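STU0660 (Streptococcus thermophilus, PDB 3ZTH) is a large Csn2-type protein involved in CRISPR-mediated bacterial immunity that binds magnesium ions and probably DNA. Local coordinates at residues E14-A19 and V261-D266; N28-Y33 and N255-Q260; Y33-L38 and I235-D240. One frame throughout, in Å; residues are numbered along the deposited sequence.

Interaction 1 (E14-A19 and V261-D266); sequences ELNIGA and VEHLYD
Asn16 swings its amide out opposite its own backbone nitrogen (chi1 -158°), while the CG of His263 stands between its backbone N and carbonyl carbon (chi1 59°), and these two torsions lay the amide over one face of the imidazole. The flat groups are stacked with their planes 24° apart. Asn16 ND2 sits 3.6 Å above the ring plane of His263, over its centre, and nearer the backbone Asn16 CB packs on His263 CD2 at 3.4 Å. Rotation of the ring is further fixed by a nearly straight bond of 2.9 Å from His263 ND1 to the carbonyl oxygen of Leu264, which lies in the ring plane but receives the donor from above its own carbonyl plane. The stack joins two edge strands of different sheets. Strand 13-16 borders the small antiparallel sheet and strand 261-263 the mixed P-loop-type sheet; they run nearly parallel, with axes 7.2 Å apart, and share no hydrogen bond. Glu14 OE2 approaches the imidazole at its edge, 4.4 Å from His263 CD2, but its salt bridge is with Lys2. The amide is held in place by a hydrogen bond from Asn16 ND2 to the carbonyl oxygen of Arg252. At the other end of the contact, Val261 CG1 rests on Glu14 O at 3.4 Å.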
loop_
_atom_site.group_PDB
_atom_site.type_symbol
_atom_site.label_atom_id
_atom_site.label_comp_id
_atom_site.label_asym_id
_atom_site.label_seq_id
_atom_site.Cartn_x
_atom_site.Cartn_y
_atom_site.Cartn_z
ATOM N N GLU A 14 21.030 -33.136 -18.737
ATOM C CA GLU A 14 20.066 -34.099 -19.268
ATOM C C GLU A 14 19.347 -34.839 -18.149
ATOM O O GLU A 14 19.969 -35.332 -17.216
ATOM C CB GLU A 14 20.761 -35.120 -20.178
ATOM C CG GLU A 14 19.799 -35.993 -20.975
ATOM C CD GLU A 14 20.511 -36.898 -21.955
ATOM O OE1 GLU A 14 21.558 -36.469 -22.485
ATOM O OE2 GLU A 14 20.025 -38.028 -22.206
ATOM N N LEU A 15 18.031 -34.915 -18.260
ATOM C CA LEU A 15 17.202 -35.582 -17.271
ATOM C C LEU A 15 16.193 -36.508 -17.955
ATOM O O LEU A 15 15.391 -36.075 -18.788
ATOM C CB LEU A 15 16.452 -34.530 -16.458
ATOM C CG LEU A 15 16.865 -34.111 -15.043
ATOM C CD1 LEU A 15 18.356 -34.237 -14.814
ATOM C CD2 LEU A 15 16.390 -32.675 -14.840
ATOM N N ASN A 16 16.229 -37.783 -17.616
ATOM C CA ASN A 16 15.283 -38.707 -18.201
ATOM C C ASN A 16 14.092 -38.709 -17.229
ATOM O O ASN A 16 14.182 -39.228 -16.119
ATOM C CB ASN A 16 15.938 -40.077 -18.320
ATOM C CG ASN A 16 15.288 -40.952 -19.367
ATOM O OD1 ASN A 16 14.724 -40.465 -20.342
ATOM N ND2 ASN A 16 15.393 -42.259 -19.182
ATOM N N ILE A 17 12.989 -38.098 -17.655
ATOM C CA ILE A 17 11.774 -37.961 -16.843
ATOM C C ILE A 17 10.715 -39.056 -17.036
ATOM O O ILE A 17 10.378 -39.422 -18.163
ATOM C CB ILE A 17 11.084 -36.598 -17.126
ATOM C CG1 ILE A 17 12.102 -35.453 -17.035
ATOM C CG2 ILE A 17 9.928 -36.391 -16.164
ATOM C CD1 ILE A 17 12.789 -35.319 -15.688
ATOM N N GLY A 18 10.180 -39.554 -15.922
ATOM C CA GLY A 18 9.158 -40.592 -15.964
ATOM C C GLY A 18 8.148 -40.389 -14.844
ATOM O O GLY A 18 8.345 -39.518 -13.997
ATOM N N ALA A 19 7.070 -41.175 -14.836
ATOM C CA ALA A 19 6.041 -41.054 -13.809
ATOM C C ALA A 19 6.715 -40.736 -12.475
ATOM O O ALA A 19 6.389 -39.745 -11.813
ATOM C CB ALA A 19 5.257 -42.345 -13.709
ATOM N N VAL A 261 26.887 -36.799 -15.745
ATOM C CA VAL A 261 25.454 -37.033 -15.704
ATOM C C VAL A 261 25.036 -38.196 -16.602
ATOM O O VAL A 261 25.360 -38.227 -17.788
ATOM C CB VAL A 261 24.668 -35.759 -16.115
ATOM C CG1 VAL A 261 23.165 -36.051 -16.149
ATOM C CG2 VAL A 261 24.936 -34.643 -15.119
ATOM N N GLU A 262 24.315 -39.151 -16.023
ATOM C CA GLU A 262 23.822 -40.319 -16.748
ATOM C C GLU A 262 22.573 -40.812 -16.030
ATOM O O GLU A 262 22.381 -40.534 -14.847
ATOM C CB GLU A 262 24.845 -41.460 -16.715
ATOM C CG GLU A 262 26.258 -41.118 -17.182
ATOM C CD GLU A 262 26.401 -41.007 -18.704
ATOM O OE1 GLU A 262 25.419 -41.270 -19.442
ATOM O OE2 GLU A 262 27.517 -40.654 -19.158
ATOM N N HIS A 263 21.710 -41.528 -16.739
ATOM C CA HIS A 263 20.542 -42.102 -16.091
ATOM C C HIS A 263 20.734 -43.609 -16.191
ATOM O O HIS A 263 21.434 -44.084 -17.088
ATOM C CB HIS A 263 19.239 -41.640 -16.753
ATOM C CG HIS A 263 19.123 -41.983 -18.202
ATOM N ND1 HIS A 263 19.030 -43.281 -18.657
ATOM C CD2 HIS A 263 19.027 -41.194 -19.299
ATOM C CE1 HIS A 263 18.875 -43.276 -19.970
ATOM N NE2 HIS A 263 18.870 -42.022 -20.384
ATOM N N LEU A 264 20.171 -44.361 -15.248
ATOM C CA LEU A 264 20.316 -45.814 -15.267
ATOM C C LEU A 264 19.608 -46.422 -16.470
ATOM O O LEU A 264 18.789 -45.765 -17.132
ATOM C CB LEU A 264 19.753 -46.443 -13.986
ATOM C CG LEU A 264 20.476 -46.177 -12.658
ATOM C CD1 LEU A 264 19.756 -46.895 -11.529
ATOM C CD2 LEU A 264 21.915 -46.644 -12.750
ATOM N N TYR A 265 19.946 -47.677 -16.748
ATOM C CA TYR A 265 19.351 -48.432 -17.848
ATOM C C TYR A 265 18.288 -49.327 -17.211
ATOM O O TYR A 265 17.967 -49.169 -16.032
ATOM C CB TYR A 265 20.399 -49.330 -18.517
ATOM C CG TYR A 265 21.614 -48.628 -19.089
ATOM C CD1 TYR A 265 21.505 -47.747 -20.174
ATOM C CD2 TYR A 265 22.885 -48.894 -18.583
ATOM C CE1 TYR A 265 22.638 -47.160 -20.745
ATOM C CE2 TYR A 265 24.027 -48.314 -19.143
ATOM C CZ TYR A 265 23.897 -47.453 -20.223
ATOM O OH TYR A 265 25.040 -46.921 -20.787
ATOM N N ASP A 266 17.740 -50.258 -17.986
ATOM C CA ASP A 266 16.756 -51.187 -17.440
ATOM C C ASP A 266 17.532 -52.105 -16.505
ATOM O O ASP A 266 18.712 -52.386 -16.742
ATOM C CB ASP A 266 16.102 -52.016 -18.546
ATOM C CG ASP A 266 15.194 -51.190 -19.435
ATOM O OD1 ASP A 266 14.190 -50.638 -18.930
ATOM O OD2 ASP A 266 15.487 -51.091 -20.647
#

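Interaction 2 (N28-Y33 and N255-Q260); sequences NELKYY and NILSDQ
Leu30 overlaps the branched end of Leu257, the two side chains crossing at about a right angle. Its CG stands anti to the backbone nitrogen (chi1 176°), which carries the isobutyl group off the helix toward the strand. There Leu30 CD2 meets Leu257 CG at 3.8 Å, and the Leu257 CD2 methyl comes within 3.9 Å of Leu30 CG. The next residue, Lys31, adds only its aliphatic part: Lys31 CG lies 4.1 Å from Leu257 CB, crossing the base of the leucine at a slant. Leu257 is thus touched by two successive helix residues, at its base by Lys31 and at its methyl end by Leu30, and the contact is wholly apolar. In the P-loop NTPase clan to which this family is assigned, the first helix follows directly on a central strand and its loop, here strand 20-24 and helix 28-43. The run from Gly25 to Lys31 recalls the spacing of a Walker A motif, with Leu30 where the classical glycine would stand and Lys31 in the place of the lysine. The lysine chain bends at chi3 (-72°), and NZ is hydrogen-bonded to the carbonyl oxygen of Gly25, back across the loop. Its side chain is about 4 Å from that of Asp240 and about 6 Å from the bound magnesium, near enough that it probably adds positive potential at the metal site. Strand 254-257 lies beside strand 20-24 in the sheet, and Leu257 makes backbone hydrogen bonds with Val24 and Asn27. The helix start also faces the second subunit, where Asn28 ND2 donates to Ile210 O of that chain and Tyr32 packs against its Phe209 and Phe83.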
loop_
_atom_site.group_PDB
_atom_site.type_symbol
_atom_site.label_atom_id
_atom_site.label_comp_id
_atom_site.label_asym_id
_atom_site.label_seq_id
_atom_site.Cartn_x
_atom_site.Cartn_y
_atom_site.Cartn_z
ATOM N N ASN A 28 26.005 -32.300 -5.226
ATOM C CA ASN A 28 24.910 -31.580 -4.589
ATOM C C ASN A 28 24.613 -30.196 -5.161
ATOM O O ASN A 28 23.451 -29.825 -5.319
ATOM C CB ASN A 28 25.156 -31.504 -3.083
ATOM C CG ASN A 28 25.037 -32.862 -2.418
ATOM O OD1 ASN A 28 24.657 -33.843 -3.065
ATOM N ND2 ASN A 28 25.351 -32.933 -1.125
ATOM N N GLU A 29 25.652 -29.442 -5.487
ATOM C CA GLU A 29 25.463 -28.113 -6.040
ATOM C C GLU A 29 24.698 -28.198 -7.356
ATOM O O GLU A 29 23.751 -27.451 -7.589
ATOM C CB GLU A 29 26.817 -27.442 -6.256
ATOM C CG GLU A 29 27.701 -27.484 -5.014
ATOM C CD GLU A 29 28.634 -28.700 -4.964
ATOM O OE1 GLU A 29 28.171 -29.858 -5.133
ATOM O OE2 GLU A 29 29.847 -28.486 -4.746
ATOM N N LEU A 30 25.101 -29.124 -8.213
ATOM C CA LEU A 30 24.434 -29.267 -9.491
ATOM C C LEU A 30 22.978 -29.682 -9.273
ATOM O O LEU A 30 22.084 -29.178 -9.949
ATOM C CB LEU A 30 25.169 -30.290 -10.368
ATOM C CG LEU A 30 24.511 -30.603 -11.716
ATOM C CD1 LEU A 30 24.525 -29.380 -12.612
ATOM C CD2 LEU A 30 25.245 -31.756 -12.374
ATOM N N LYS A 31 22.746 -30.597 -8.332
ATOM C CA LYS A 31 21.383 -31.045 -8.038
ATOM C C LYS A 31 20.570 -29.839 -7.613
ATOM O O LYS A 31 19.438 -29.643 -8.060
ATOM C CB LYS A 31 21.361 -32.098 -6.910
ATOM C CG LYS A 31 21.969 -33.445 -7.315
ATOM C CD LYS A 31 21.651 -34.585 -6.340
ATOM C CE LYS A 31 22.401 -34.450 -5.033
ATOM N NZ LYS A 31 22.163 -35.634 -4.172
ATOM N N TYR A 32 21.172 -29.013 -6.770
ATOM C CA TYR A 32 20.484 -27.836 -6.276
ATOM C C TYR A 32 20.159 -26.861 -7.391
ATOM O O TYR A 32 19.062 -26.307 -7.440
ATOM C CB TYR A 32 21.315 -27.139 -5.198
ATOM C CG TYR A 32 20.530 -26.079 -4.462
ATOM C CD1 TYR A 32 19.755 -26.412 -3.355
ATOM C CD2 TYR A 32 20.533 -24.754 -4.888
ATOM C CE1 TYR A 32 19.004 -25.457 -2.687
ATOM C CE2 TYR A 32 19.784 -23.784 -4.229
ATOM C CZ TYR A 32 19.019 -24.146 -3.124
ATOM O OH TYR A 32 18.280 -23.198 -2.445
ATOM N N TYR A 33 21.124 -26.648 -8.277
ATOM C CA TYR A 33 20.941 -25.747 -9.398
ATOM C C TYR A 33 19.808 -26.261 -10.282
ATOM O O TYR A 33 18.968 -25.492 -10.733
ATOM C CB TYR A 33 22.222 -25.659 -10.226
ATOM C CG TYR A 33 22.007 -24.933 -11.524
ATOM C CD1 TYR A 33 21.966 -23.542 -11.564
ATOM C CD2 TYR A 33 21.777 -25.635 -12.707
ATOM C CE1 TYR A 33 21.695 -22.858 -12.761
ATOM C CE2 TYR A 33 21.504 -24.966 -13.906
ATOM C CZ TYR A 33 21.466 -23.576 -13.922
ATOM O OH TYR A 33 21.209 -22.909 -15.095
ATOM N N ASN A 255 18.170 -40.549 -12.303
ATOM C CA ASN A 255 19.228 -39.734 -12.877
ATOM C C ASN A 255 20.367 -39.503 -11.889
ATOM O O ASN A 255 20.156 -38.983 -10.787
ATOM C CB ASN A 255 18.640 -38.400 -13.345
ATOM C CG ASN A 255 17.715 -38.560 -14.551
ATOM O OD1 ASN A 255 18.168 -38.614 -15.700
ATOM N ND2 ASN A 255 16.420 -38.658 -14.290
ATOM N N ILE A 256 21.571 -39.898 -12.285
ATOM C CA ILE A 256 22.744 -39.737 -11.439
ATOM C C ILE A 256 23.454 -38.451 -11.826
ATOM O O ILE A 256 23.892 -38.304 -12.966
ATOM C CB ILE A 256 23.736 -40.901 -11.631
ATOM C CG1 ILE A 256 23.000 -42.236 -11.547
ATOM C CG2 ILE A 256 24.839 -40.830 -10.576
ATOM C CD1 ILE A 256 23.868 -43.427 -11.889
ATOM N N LEU A 257 23.559 -37.523 -10.884
ATOM C CA LEU A 257 24.234 -36.255 -11.117
ATOM C C LEU A 257 25.497 -36.166 -10.261
ATOM O O LEU A 257 25.439 -35.740 -9.103
ATOM C CB LEU A 257 23.298 -35.089 -10.781
ATOM C CG LEU A 257 22.613 -34.418 -11.979
ATOM C CD1 LEU A 257 21.841 -35.463 -12.772
ATOM C CD2 LEU A 257 21.685 -33.289 -11.512
ATOM N N SER A 258 26.637 -36.572 -10.818
ATOM C CA SER A 258 27.900 -36.526 -10.073
ATOM C C SER A 258 28.985 -35.824 -10.877
ATOM O O SER A 258 28.774 -34.715 -11.360
ATOM C CB SER A 258 28.371 -37.938 -9.696
ATOM O OG SER A 258 27.601 -38.498 -8.637
ATOM N N ASP A 259 30.153 -36.448 -11.004
ATOM C CA ASP A 259 31.218 -35.831 -11.789
ATOM C C ASP A 259 30.774 -35.858 -13.246
ATOM O O ASP A 259 31.376 -35.226 -14.112
ATOM C CB ASP A 259 32.542 -36.581 -11.630
ATOM C CG ASP A 259 33.089 -36.502 -10.224
ATOM O OD1 ASP A 259 32.877 -35.475 -9.548
ATOM O OD2 ASP A 259 33.748 -37.466 -9.791
ATOM N N GLN A 260 29.704 -36.601 -13.500
ATOM C CA GLN A 260 29.127 -36.703 -14.830
ATOM C C GLN A 260 27.641 -36.970 -14.663
ATOM O O GLN A 260 27.186 -37.302 -13.563
ATOM C CB GLN A 260 29.794 -37.832 -15.625
ATOM C CG GLN A 260 30.639 -37.326 -16.792
ATOM C CD GLN A 260 31.936 -38.091 -16.948
ATOM O OE1 GLN A 260 31.941 -39.327 -17.016
ATOM N NE2 GLN A 260 33.050 -37.361 -17.006
#

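Interaction 3 (Y33-L38 and I235-D240); sequences YTWQIL and ILFPSD. With MG (magnesium ion), chain C.
Trp35 and Phe237 form an offset edge-to-face pair, the edge of the indole directed at the face of the phenyl ring. The five-membered ring of Trp35 and the ring of Phe237 have centroids 5.7 Å apart and planes at 85°, with Trp35 CD1 4.1 Å from Phe237 CE1. Trp35 CG is trans to its own nitrogen (chi1 170°), bringing CB and CD1 to the phenyl ring. The tip of the phenylalanine also reaches the start of the tryptophan side chain, Phe237 CZ lying 3.9 Å from Trp35 CB. Two residues back along the strand, Leu38 CD1 touches Ile235 CD1 more loosely, at 4.4 Å. The indole is held from outside by a hydrogen bond from NE1 to Asp79 and by a cation-pi contact with Lys204. Beyond the strand, Asp240 binds the magnesium ion through OD2 at 2.4 Å, beside three waters, and Gln26 belongs to the same site. Phe237 and Asp240 are three residues apart, the first facing helix 28-43 and the second turned to the metal. Strand 232-237 runs between strands 199-204 and 20-24 in the parallel part of the mixed sheet, and helix 28-43 lies against the face from which Ile235 and Phe237 project.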
loop_
_atom_site.group_PDB
_atom_site.type_symbol
_atom_site.label_atom_id
_atom_site.label_comp_id
_atom_site.label_asym_id
_atom_site.label_seq_id
_atom_site.Cartn_x
_atom_site.Cartn_y
_atom_site.Cartn_z
ATOM N N TYR A 33 21.124 -26.648 -8.277
ATOM C CA TYR A 33 20.941 -25.747 -9.398
ATOM C C TYR A 33 19.808 -26.261 -10.282
ATOM O O TYR A 33 18.968 -25.492 -10.733
ATOM C CB TYR A 33 22.222 -25.659 -10.226
ATOM C CG TYR A 33 22.007 -24.933 -11.524
ATOM C CD1 TYR A 33 21.966 -23.542 -11.564
ATOM C CD2 TYR A 33 21.777 -25.635 -12.707
ATOM C CE1 TYR A 33 21.695 -22.858 -12.761
ATOM C CE2 TYR A 33 21.504 -24.966 -13.906
ATOM C CZ TYR A 33 21.466 -23.576 -13.922
ATOM O OH TYR A 33 21.209 -22.909 -15.095
ATOM N N THR A 34 19.802 -27.564 -10.528
ATOM C CA THR A 34 18.785 -28.177 -11.357
ATOM C C THR A 34 17.419 -27.953 -10.712
ATOM O O THR A 34 16.445 -27.622 -11.402
ATOM C CB THR A 34 19.060 -29.672 -11.530
ATOM O OG1 THR A 34 20.388 -29.846 -12.038
ATOM C CG2 THR A 34 18.079 -30.286 -12.510
ATOM N N TRP A 35 17.357 -28.102 -9.388
ATOM C CA TRP A 35 16.104 -27.872 -8.662
ATOM C C TRP A 35 15.663 -26.406 -8.769
ATOM O O TRP A 35 14.485 -26.116 -8.972
ATOM C CB TRP A 35 16.245 -28.226 -7.171
ATOM C CG TRP A 35 15.048 -27.779 -6.388
ATOM C CD1 TRP A 35 13.809 -28.352 -6.397
ATOM C CD2 TRP A 35 14.921 -26.574 -5.617
ATOM N NE1 TRP A 35 12.918 -27.578 -5.696
ATOM C CE2 TRP A 35 13.569 -26.481 -5.206
ATOM C CE3 TRP A 35 15.814 -25.560 -5.242
ATOM C CZ2 TRP A 35 13.086 -25.414 -4.436
ATOM C CZ3 TRP A 35 15.337 -24.494 -4.474
ATOM C CH2 TRP A 35 13.981 -24.430 -4.081
ATOM N N GLN A 36 16.609 -25.486 -8.621
ATOM C CA GLN A 36 16.301 -24.058 -8.675
ATOM C C GLN A 36 15.709 -23.646 -10.019
ATOM O O GLN A 36 14.767 -22.863 -10.079
ATOM C CB GLN A 36 17.570 -23.242 -8.388
ATOM C CG GLN A 36 17.357 -21.735 -8.239
ATOM C CD GLN A 36 16.505 -21.371 -7.029
ATOM O OE1 GLN A 36 15.279 -21.248 -7.134
ATOM N NE2 GLN A 36 17.151 -21.214 -5.869
ATOM N N ILE A 37 16.276 -24.169 -11.096
ATOM C CA ILE A 37 15.791 -23.858 -12.432
ATOM C C ILE A 37 14.405 -24.462 -12.627
ATOM O O ILE A 37 13.484 -23.795 -13.097
ATOM C CB ILE A 37 16.715 -24.445 -13.513
ATOM C CG1 ILE A 37 18.081 -23.760 -13.482
ATOM C CG2 ILE A 37 16.066 -24.287 -14.867
ATOM C CD1 ILE A 37 18.049 -22.303 -13.962
ATOM N N LEU A 38 14.266 -25.737 -12.279
ATOM C CA LEU A 38 12.994 -26.429 -12.417
ATOM C C LEU A 38 11.841 -25.681 -11.751
ATOM O O LEU A 38 10.799 -25.432 -12.362
ATOM C CB LEU A 38 13.102 -27.832 -11.825
ATOM C CG LEU A 38 13.714 -28.890 -12.733
ATOM C CD1 LEU A 38 14.008 -30.145 -11.944
ATOM C CD2 LEU A 38 12.750 -29.184 -13.859
ATOM N N ILE A 235 9.033 -35.887 -9.238
ATOM C CA ILE A 235 10.484 -35.733 -9.352
ATOM C C ILE A 235 10.991 -35.639 -7.915
ATOM O O ILE A 235 10.705 -34.663 -7.220
ATOM C CB ILE A 235 10.907 -34.450 -10.076
ATOM C CG1 ILE A 235 10.562 -34.531 -11.559
ATOM C CG2 ILE A 235 12.421 -34.274 -9.960
ATOM C CD1 ILE A 235 10.989 -33.283 -12.352
ATOM N N LEU A 236 11.725 -36.661 -7.480
ATOM C CA LEU A 236 12.268 -36.730 -6.125
ATOM C C LEU A 236 13.792 -36.540 -6.106
ATOM O O LEU A 236 14.470 -36.820 -7.091
ATOM C CB LEU A 236 11.930 -38.093 -5.506
ATOM C CG LEU A 236 10.501 -38.639 -5.703
ATOM C CD1 LEU A 236 10.420 -40.069 -5.179
ATOM C CD2 LEU A 236 9.486 -37.763 -4.992
ATOM N N PHE A 237 14.314 -36.056 -4.982
ATOM C CA PHE A 237 15.753 -35.860 -4.784
ATOM C C PHE A 237 16.111 -36.656 -3.531
ATOM O O PHE A 237 16.237 -36.094 -2.436
ATOM C CB PHE A 237 16.075 -34.381 -4.556
ATOM C CG PHE A 237 15.895 -33.526 -5.772
ATOM C CD1 PHE A 237 14.629 -33.078 -6.143
ATOM C CD2 PHE A 237 16.989 -33.166 -6.549
ATOM C CE1 PHE A 237 14.453 -32.284 -7.266
ATOM C CE2 PHE A 237 16.829 -32.369 -7.675
ATOM C CZ PHE A 237 15.553 -31.926 -8.037
ATOM N N PRO A 238 16.260 -37.982 -3.672
ATOM C CA PRO A 238 16.596 -38.865 -2.547
ATOM C C PRO A 238 17.972 -38.632 -1.953
ATOM O O PRO A 238 18.883 -38.161 -2.633
ATOM C CB PRO A 238 16.484 -40.264 -3.147
ATOM C CG PRO A 238 15.543 -40.089 -4.292
ATOM C CD PRO A 238 15.975 -38.769 -4.884
ATOM N N SER A 239 18.106 -38.973 -0.676
ATOM C CA SER A 239 19.371 -38.860 0.047
ATOM C C SER A 239 20.277 -39.962 -0.491
ATOM O O SER A 239 19.841 -40.817 -1.257
ATOM C CB SER A 239 19.157 -39.097 1.540
ATOM O OG SER A 239 18.014 -38.407 2.002
ATOM N N ASP A 240 21.531 -39.960 -0.063
ATOM C CA ASP A 240 22.479 -40.963 -0.525
ATOM C C ASP A 240 22.211 -42.388 -0.040
ATOM O O ASP A 240 22.627 -43.353 -0.691
ATOM C CB ASP A 240 23.894 -40.563 -0.113
ATOM C CG ASP A 240 24.388 -39.335 -0.843
ATOM O OD1 ASP A 240 23.627 -38.764 -1.653
ATOM O OD2 ASP A 240 25.551 -38.945 -0.601
HETATM MG MG MG C . 26.635 -36.777 -0.556
HETATM O O HOH W 1 27.847 -34.712 -0.392
HETATM O O HOH W 2 25.193 -36.506 -2.547
HETATM O O HOH W 3 27.962 -38.202 0.944
#

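Interactions 2 and 3 share helix 28-43, which meets strand 254-257 near its start and strand 232-237 one to two turns later, and Lys31 and Asp240 bring both close to the magnesium site. Interaction 1 lies at the edge, joining the border strand of the mixed sheet to the small antiparallel sheet; Leu15 and Thr34 link it to the helix, and Asn255 ties its strand 13-16 to strand 254-257. Chemistry follows position. The contact of 28-33 with 255-260 is buried and aliphatic, that of 33-38 with 235-240 is partly buried and pairs aromatic and aliphatic side chains, its strand segment running on to the metal ligand Asp240, and the partly buried interaction 1 uses an amide-imidazole stack among polar partners.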